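Local coordinates for rhamnose ABC transporter, periplasmic rhamnose-binding protein (PDB 4KVF) that probably binds a sugar, likely rhamnose, outside the cytoplasmic membrane and hands it to an ABC transporter for uptake, at residues A216-Q221 with Y243-Y249. Residues are numbered along the deposited sequence; the frame is centred on the assembly and turned at random.
Sequences AQGLLQ and YVSASSY
The ring of Tyr243 is sandwiched between Gln217 CA, over one face, and Ser247 CB, over the opposite face, while Leu220 CD1 sits in plane at its edge. Gln217 CA makes a CH-pi contact 4.0 Å from the ring centroid, 19° off the normal. The Gln217 side chain runs on across the ring: with CG anti to the backbone N (chi1 -165°) and the chain extended beyond it, it crosses that of Tyr243 at about a right angle, and Gln217 CG comes to 3.5 Å from Tyr243 CE1. Its amide is turned 60° from the ring plane. The Tyr249 ring takes Leu220 CB over one face, a second CH-pi contact (3.9 Å to the centroid), and has Ser248 OG above the rim of the other; Tyr249 OH lies 3.3 Å from Leu220 O. Leu220 touches both tyrosines, with CB over the Tyr249 face and CD1 at the Tyr243 edge, where CD1 meets Tyr243 CE2 at 3.6 Å and Val244 CG2 at 3.8 Å. With the ring of Tyr243 cut back to an alanine, a gap is likely to open between Gln217 and Ser247, and Leu220 CD1 to lose the ring edge it packs against. Ser247 OG donates to Val244 O; it also accepts from Tyr249 N (3.1 Å between Ser247 OG and Tyr249 N), and this second bond forms an ST turn just after helix 234-245. Farther in, Leu220 rests on Leu226 and Ile229 of strand 226-231. Phe213 meets the Tyr243 ring edge-to-face. The arrangement joins neighbouring helices 209-222 and 234-245, linked through parallel strand 226-231, as in the alpha/beta lobes of periplasmic sugar-binding proteins.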
loop_
_atom_site.group_PDB
_atom_site.type_symbol
_atom_site.label_atom_id
_atom_site.label_comp_id
_atom_site.label_asym_id
_atom_site.label_seq_id
_atom_site.Cartn_x
_atom_site.Cartn_y
_atom_site.Cartn_z
ATOM N N ALA A 216 0.131 -23.891 1.913
ATOM C CA ALA A 216 -1.216 -23.779 2.478
ATOM C C ALA A 216 -1.763 -25.160 2.805
ATOM O O ALA A 216 -2.352 -25.392 3.864
ATOM C CB ALA A 216 -2.147 -23.054 1.515
ATOM N N GLN A 217 -1.565 -26.077 1.866
ATOM C CA GLN A 217 -1.935 -27.474 2.031
ATOM C C GLN A 217 -1.236 -28.045 3.258
ATOM O O GLN A 217 -1.844 -28.746 4.071
ATOM C CB GLN A 217 -1.500 -28.231 0.777
ATOM C CG GLN A 217 -2.093 -29.597 0.574
ATOM C CD GLN A 217 -1.758 -30.128 -0.810
ATOM O OE1 GLN A 217 -0.689 -29.829 -1.352
ATOM N NE2 GLN A 217 -2.676 -30.890 -1.401
ATOM N N GLY A 218 0.048 -27.730 3.395
ATOM C CA GLY A 218 0.838 -28.234 4.502
ATOM C C GLY A 218 0.340 -27.750 5.850
ATOM O O GLY A 218 0.337 -28.504 6.824
ATOM N N LEU A 219 -0.082 -26.492 5.915
ATOM C CA LEU A 219 -0.582 -25.934 7.172
ATOM C C LEU A 219 -1.836 -26.664 7.620
ATOM O O LEU A 219 -1.983 -27.034 8.791
ATOM C CB LEU A 219 -0.872 -24.430 7.037
ATOM C CG LEU A 219 0.336 -23.488 7.001
ATOM C CD1 LEU A 219 -0.095 -22.062 6.656
ATOM C CD2 LEU A 219 1.070 -23.519 8.336
ATOM N N LEU A 220 -2.737 -26.895 6.676
ATOM C CA LEU A 220 -4.016 -27.511 7.002
ATOM C C LEU A 220 -3.897 -28.972 7.410
ATOM O O LEU A 220 -4.695 -29.471 8.212
ATOM C CB LEU A 220 -4.983 -27.350 5.833
ATOM C CG LEU A 220 -5.450 -25.897 5.743
ATOM C CD1 LEU A 220 -6.199 -25.627 4.449
ATOM C CD2 LEU A 220 -6.335 -25.605 6.939
ATOM N N GLN A 221 -2.908 -29.664 6.854
ATOM C CA GLN A 221 -2.676 -31.060 7.212
ATOM C C GLN A 221 -1.988 -31.161 8.570
ATOM O O GLN A 221 -2.264 -32.073 9.348
ATOM C CB GLN A 221 -1.852 -31.776 6.133
ATOM C CG GLN A 221 -2.612 -32.028 4.837
ATOM C CD GLN A 221 -1.762 -32.709 3.774
ATOM O OE1 GLN A 221 -0.666 -33.198 4.056
ATOM N NE2 GLN A 221 -2.265 -32.739 2.540
ATOM N N TYR A 243 -6.328 -23.319 -3.054
ATOM C CA TYR A 243 -6.275 -24.638 -2.435
ATOM C C TYR A 243 -7.541 -24.919 -1.640
ATOM O O TYR A 243 -8.173 -25.951 -1.817
ATOM C CB TYR A 243 -5.071 -24.819 -1.511
ATOM C CG TYR A 243 -5.202 -26.110 -0.739
ATOM C CD1 TYR A 243 -5.062 -27.326 -1.377
ATOM C CD2 TYR A 243 -5.508 -26.113 0.617
ATOM C CE1 TYR A 243 -5.203 -28.516 -0.690
ATOM C CE2 TYR A 243 -5.656 -27.307 1.317
ATOM C CZ TYR A 243 -5.497 -28.502 0.657
ATOM O OH TYR A 243 -5.635 -29.695 1.339
ATOM N N VAL A 244 -7.890 -24.008 -0.738
ATOM C CA VAL A 244 -9.057 -24.208 0.116
ATOM C C VAL A 244 -10.349 -24.367 -0.693
ATOM O O VAL A 244 -11.181 -25.218 -0.377
ATOM C CB VAL A 244 -9.169 -23.095 1.185
ATOM C CG1 VAL A 244 -10.498 -23.169 1.908
ATOM C CG2 VAL A 244 -8.014 -23.224 2.175
ATOM N N SER A 245 -10.484 -23.588 -1.763
ATOM C CA SER A 245 -11.670 -23.634 -2.617
ATOM C C SER A 245 -11.915 -25.016 -3.216
ATOM O O SER A 245 -13.061 -25.436 -3.389
ATOM C CB SER A 245 -11.554 -22.595 -3.734
ATOM O OG SER A 245 -12.747 -22.526 -4.497
ATOM N N ALA A 246 -10.839 -25.734 -3.515
ATOM C CA ALA A 246 -10.961 -27.031 -4.176
ATOM C C ALA A 246 -10.629 -28.200 -3.246
ATOM O O ALA A 246 -10.312 -29.298 -3.706
ATOM C CB ALA A 246 -10.085 -27.070 -5.419
ATOM N N SER A 247 -10.717 -27.964 -1.939
ATOM C CA SER A 247 -10.400 -28.987 -0.947
ATOM C C SER A 247 -11.569 -29.213 0.002
ATOM O O SER A 247 -12.584 -28.521 -0.069
ATOM C CB SER A 247 -9.189 -28.559 -0.119
ATOM O OG SER A 247 -9.576 -27.575 0.819
ATOM N N SER A 248 -11.392 -30.160 0.919
ATOM C CA SER A 248 -12.407 -30.483 1.914
ATOM C C SER A 248 -12.409 -29.515 3.097
ATOM O O SER A 248 -13.131 -29.723 4.072
ATOM C CB SER A 248 -12.216 -31.917 2.415
ATOM O OG SER A 248 -10.881 -32.133 2.845
ATOM N N TYR A 249 -11.602 -28.462 3.013
ATOM C CA TYR A 249 -11.533 -27.469 4.082
ATOM C C TYR A 249 -12.390 -26.253 3.754
ATOM O O TYR A 249 -12.476 -25.314 4.546
ATOM C CB TYR A 249 -10.082 -27.045 4.334
ATOM C CG TYR A 249 -9.219 -28.160 4.878
ATOM C CD1 TYR A 249 -9.283 -28.518 6.219
ATOM C CD2 TYR A 249 -8.344 -28.860 4.054
ATOM C CE1 TYR A 249 -8.502 -29.537 6.727
ATOM C CE2 TYR A 249 -7.556 -29.888 4.554
ATOM C CZ TYR A 249 -7.643 -30.221 5.894
ATOM O OH TYR A 249 -6.869 -31.236 6.407
#